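Local structure of xylanase inhibitor TL-XI (Triticum aestivum, 3G7M) at residues Ile48-Gly60 / Cys64-Cys76. The protein inhibits xylanases in a noncompetitive manner, being a small thaumatin-like protein of wheat probably connected with plant defence. The protein carries 4 engineered substitutions. Numbering follows the deposited sequence.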
loop_
_atom_site.group_PDB
_atom_site.type_symbol
_atom_site.label_atom_id
_atom_site.label_comp_id
_atom_site.label_asym_id
_atom_site.label_seq_id
_atom_site.Cartn_x
_atom_site.Cartn_y
_atom_site.Cartn_z
ATOM N N ILE A 48 1.158 -3.002 -1.602
ATOM C CA ILE A 48 1.143 -1.586 -1.279
ATOM C C ILE A 48 1.218 -1.500 0.222
ATOM O O ILE A 48 0.400 -2.100 0.927
ATOM C CB ILE A 48 -0.170 -0.911 -1.816
ATOM C CG1 ILE A 48 -0.185 -0.958 -3.340
ATOM C CG2 ILE A 48 -0.344 0.535 -1.296
ATOM C CD1 ILE A 48 -1.495 -0.641 -3.951
ATOM N N TRP A 49 2.199 -0.760 0.719
ATOM C CA TRP A 49 2.323 -0.518 2.157
ATOM C C TRP A 49 2.929 0.837 2.445
ATOM O O TRP A 49 3.633 1.381 1.610
ATOM C CB TRP A 49 3.172 -1.620 2.826
ATOM C CG TRP A 49 4.626 -1.568 2.484
ATOM C CD1 TRP A 49 5.598 -0.958 3.190
ATOM C CD2 TRP A 49 5.262 -2.175 1.355
ATOM N NE1 TRP A 49 6.814 -1.130 2.576
ATOM C CE2 TRP A 49 6.639 -1.876 1.444
ATOM C CE3 TRP A 49 4.802 -2.946 0.278
ATOM C CZ2 TRP A 49 7.563 -2.299 0.493
ATOM C CZ3 TRP A 49 5.718 -3.365 -0.668
ATOM C CH2 TRP A 49 7.084 -3.038 -0.552
ATOM N N GLY A 50 2.681 1.353 3.645
ATOM C CA GLY A 50 3.296 2.596 4.093
ATOM C C GLY A 50 4.491 2.392 5.009
ATOM O O GLY A 50 4.535 1.428 5.783
ATOM N N ARG A 51 5.446 3.328 4.926
ATOM C CA ARG A 51 6.636 3.324 5.769
ATOM C C ARG A 51 6.727 4.618 6.549
ATOM O O ARG A 51 6.451 5.698 6.010
ATOM C CB ARG A 51 7.887 3.177 4.921
ATOM C CG ARG A 51 7.833 2.070 3.881
ATOM C CD ARG A 51 8.977 2.253 2.912
ATOM N NE ARG A 51 8.684 3.259 1.905
ATOM C CZ ARG A 51 9.583 3.760 1.071
ATOM N NH1 ARG A 51 10.846 3.368 1.151
ATOM N NH2 ARG A 51 9.219 4.658 0.164
ATOM N N THR A 52 7.119 4.505 7.820
ATOM C CA THR A 52 7.201 5.677 8.683
ATOM C C THR A 52 8.606 5.814 9.169
ATOM O O THR A 52 9.311 4.822 9.239
ATOM C CB THR A 52 6.263 5.566 9.908
ATOM O OG1 THR A 52 6.622 4.429 10.719
ATOM C CG2 THR A 52 4.799 5.465 9.469
ATOM N N GLY A 53 9.000 7.043 9.510
ATOM C CA GLY A 53 10.294 7.330 10.130
ATOM C C GLY A 53 11.465 7.085 9.198
ATOM O O GLY A 53 12.483 6.486 9.585
ATOM N N CYS A 54 11.312 7.531 7.952
ATOM C CA CYS A 54 12.350 7.341 6.933
ATOM C C CYS A 54 13.259 8.541 6.945
ATOM O O CYS A 54 12.801 9.669 6.805
ATOM C CB CYS A 54 11.745 7.145 5.539
ATOM S SG CYS A 54 10.534 5.806 5.469
ATOM N N SER A 55 14.550 8.287 7.136
ATOM C CA SER A 55 15.528 9.343 7.083
ATOM C C SER A 55 16.581 9.025 6.012
ATOM O O SER A 55 17.356 8.076 6.161
ATOM C CB SER A 55 16.155 9.530 8.459
ATOM O OG SER A 55 16.981 10.686 8.456
ATOM N N PHE A 56 16.584 9.821 4.933
ATOM C CA PHE A 56 17.547 9.677 3.830
ATOM C C PHE A 56 18.407 10.914 3.585
ATOM O O PHE A 56 17.926 12.038 3.758
ATOM C CB PHE A 56 16.814 9.318 2.547
ATOM C CG PHE A 56 15.946 8.114 2.673
ATOM C CD1 PHE A 56 16.498 6.864 2.943
ATOM C CD2 PHE A 56 14.574 8.226 2.510
ATOM C CE1 PHE A 56 15.687 5.732 3.061
ATOM C CE2 PHE A 56 13.750 7.112 2.618
ATOM C CZ PHE A 56 14.309 5.861 2.905
ATOM N N ASP A 57 19.669 10.713 3.179
ATOM C CA ASP A 57 20.511 11.854 2.756
ATOM C C ASP A 57 20.337 12.245 1.248
ATOM O O ASP A 57 19.383 11.785 0.575
ATOM C CB ASP A 57 21.983 11.662 3.166
ATOM C CG ASP A 57 22.644 10.550 2.424
ATOM O OD1 ASP A 57 23.183 10.804 1.326
ATOM O OD2 ASP A 57 22.622 9.419 2.941
ATOM N N ARG A 58 21.228 13.126 0.744
ATOM C CA ARG A 58 21.102 13.640 -0.624
ATOM C C ARG A 58 21.329 12.560 -1.687
ATOM O O ARG A 58 20.833 12.687 -2.810
ATOM C CB ARG A 58 22.041 14.830 -0.867
ATOM C CG ARG A 58 23.532 14.517 -0.691
ATOM C CD ARG A 58 24.399 15.627 -1.263
ATOM N NE ARG A 58 23.978 16.956 -0.779
ATOM C CZ ARG A 58 24.739 18.065 -0.934
ATOM N NH1 ARG A 58 25.967 18.012 -1.559
ATOM N NH2 ARG A 58 24.282 19.227 -0.457
ATOM N N ALA A 59 22.085 11.510 -1.345
ATOM C CA ALA A 59 22.309 10.379 -2.272
ATOM C C ALA A 59 21.044 9.511 -2.609
ATOM O O ALA A 59 20.706 9.381 -3.803
ATOM C CB ALA A 59 23.523 9.503 -1.822
ATOM N N GLY A 60 20.342 8.927 -1.615
ATOM C CA GLY A 60 20.669 9.000 -0.181
ATOM C C GLY A 60 20.410 7.708 0.584
ATOM O O GLY A 60 19.303 7.158 0.536
ATOM N N CYS A 64 13.976 3.122 7.054
ATOM C CA CYS A 64 12.716 3.504 7.670
ATOM C C CYS A 64 12.494 2.734 8.985
ATOM O O CYS A 64 12.956 1.599 9.141
ATOM C CB CYS A 64 11.558 3.227 6.711
ATOM S SG CYS A 64 11.675 4.118 5.176
ATOM N N GLN A 65 11.772 3.368 9.912
ATOM C CA GLN A 65 11.497 2.842 11.247
ATOM C C GLN A 65 10.548 1.631 11.154
ATOM O O GLN A 65 10.778 0.606 11.824
ATOM C CB GLN A 65 10.910 3.950 12.140
ATOM C CG GLN A 65 11.176 3.765 13.654
ATOM C CD GLN A 65 10.422 4.781 14.501
ATOM O OE1 GLN A 65 10.631 5.994 14.392
ATOM N NE2 GLN A 65 9.521 4.279 15.360
ATOM N N THR A 66 9.507 1.736 10.321
ATOM C CA THR A 66 8.647 0.599 10.066
ATOM C C THR A 66 8.431 0.420 8.595
ATOM O O THR A 66 8.308 1.393 7.861
ATOM C CB THR A 66 7.264 0.742 10.681
ATOM O OG1 THR A 66 6.668 1.940 10.196
ATOM C CG2 THR A 66 7.343 0.773 12.214
ATOM N N GLY A 67 8.368 -0.845 8.179
ATOM C CA GLY A 67 8.073 -1.184 6.785
ATOM C C GLY A 67 9.189 -0.886 5.808
ATOM O O GLY A 67 8.934 -0.734 4.627
ATOM N N ASP A 68 10.432 -0.849 6.303
ATOM C CA ASP A 68 11.607 -0.598 5.465
ATOM C C ASP A 68 11.934 -1.739 4.522
ATOM O O ASP A 68 12.137 -2.884 4.953
ATOM C CB ASP A 68 12.837 -0.323 6.319
ATOM C CG ASP A 68 14.067 -0.024 5.474
ATOM O OD1 ASP A 68 14.114 1.044 4.823
ATOM O OD2 ASP A 68 14.988 -0.864 5.460
ATOM N N CYS A 69 12.002 -1.414 3.235
ATOM C CA CYS A 69 12.327 -2.391 2.221
ATOM C C CYS A 69 13.642 -2.006 1.571
ATOM O O CYS A 69 13.683 -1.236 0.605
ATOM C CB CYS A 69 11.177 -2.498 1.190
ATOM S SG CYS A 69 11.253 -3.903 -0.015
ATOM N N GLY A 70 14.724 -2.538 2.123
ATOM C CA GLY A 70 16.034 -2.330 1.552
ATOM C C GLY A 70 16.443 -0.880 1.427
ATOM O O GLY A 70 17.303 -0.568 0.608
ATOM N N GLY A 71 15.835 0.005 2.227
ATOM C CA GLY A 71 16.231 1.409 2.276
ATOM C C GLY A 71 15.668 2.152 1.101
ATOM O O GLY A 71 14.521 1.891 0.736
ATOM N N SER A 72 16.488 3.070 0.529
ATOM C CA SER A 72 16.163 3.793 -0.713
ATOM C C SER A 72 15.815 2.844 -1.827
ATOM O O SER A 72 14.821 3.043 -2.493
ATOM C CB SER A 72 17.364 4.619 -1.204
ATOM O OG SER A 72 17.586 5.694 -0.325
ATOM N N SER A 73 16.658 1.838 -2.043
ATOM C CA SER A 73 16.466 0.853 -3.101
ATOM C C SER A 73 15.480 -0.164 -2.638
ATOM O O SER A 73 15.843 -1.059 -1.833
ATOM C CB SER A 73 17.753 0.091 -3.281
ATOM O OG SER A 73 17.961 -0.679 -2.052
ATOM N N LEU A 74 14.258 -0.068 -3.162
ATOM C CA LEU A 74 13.118 -0.775 -2.607
ATOM C C LEU A 74 13.173 -2.235 -2.994
ATOM O O LEU A 74 12.156 -2.815 -3.382
ATOM C CB LEU A 74 11.814 -0.109 -3.073
ATOM C CG LEU A 74 11.450 1.218 -2.363
ATOM C CD1 LEU A 74 10.875 2.290 -3.275
ATOM C CD2 LEU A 74 10.473 0.953 -1.225
ATOM N N THR A 75 14.362 -2.825 -2.901
ATOM C CA THR A 75 14.531 -4.237 -3.207
ATOM C C THR A 75 14.523 -5.081 -1.929
ATOM O O THR A 75 15.286 -4.792 -0.998
ATOM C CB THR A 75 15.813 -4.515 -3.967
ATOM O OG1 THR A 75 16.863 -3.830 -3.310
ATOM C CG2 THR A 75 15.733 -4.015 -5.391
ATOM N N CYS A 76 13.661 -6.119 -1.910
ATOM C CA CYS A 76 13.515 -7.056 -0.776
ATOM C C CYS A 76 13.578 -8.551 -1.136
ATOM O O CYS A 76 14.467 -9.271 -0.675
ATOM C CB CYS A 76 12.215 -6.788 -0.047
ATOM S SG CYS A 76 12.324 -5.363 0.957
#
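Trp-49 lays its indole edge along the backbone of the loop 64-76, pointing the ring N-H at the carbonyl of Gly-67. NE1 reaches Gly-67 O at 3.0 Å, in the carbonyl plane and on a lone pair, though the bond is bent to 141° at the hydrogen. Further along the same edge, CZ2 rests on Cys-69 CB at 3.7 Å, beside the disulfide from Cys-69 to Cys-76. With an alanine here, Gly-67 O is likely to lose this donor and a gap to open beside Cys-69. Gly-67 fits by having no side chain: a CB there would run into Gly-50 O and press on the indole.

Next to this, Arg-51 fills the hollow between Gly-67, Cys-64 and Leu-74. Its CG and CD lie against Gly-67 O, CB approaches Cys-64 SG, and a bend at chi3 (-80°) turns the guanidinium so that Leu-74 CD2 lies over one face, toward its rim, 3.4 Å from NH1. NE is held by the Trp-14 carbonyl on strand 13-19.

Where the strand end meets the loop, Thr-66 and Thr-52 form an antiparallel hydrogen-bonded pair: Thr-66 N bonds to Thr-52 O at 3.3 Å, while Gln-65 N makes a weak bond to the same oxygen. With Gln-65 and Thr-66 set opposite the single residue Thr-52, the pairing is a classic beta bulge; the two threonine hydroxyls also meet, and Asn-108 weakly joins Thr-66 OG1. Gly-53 leaves room for Gln-65 CB. The Cys-54 to Cys-64 disulfide ties the chains together just beyond the bulge, and Phe-56 packs obliquely beside it, CZ 3.9 Å from Cys-64 SG, with Ser-72 near CD1. Here strand 44-52 passes into a disulfide-braced loop region beside the beta-sandwich, characteristic of the thaumatin-like fold, whose long loops are stapled by cystines.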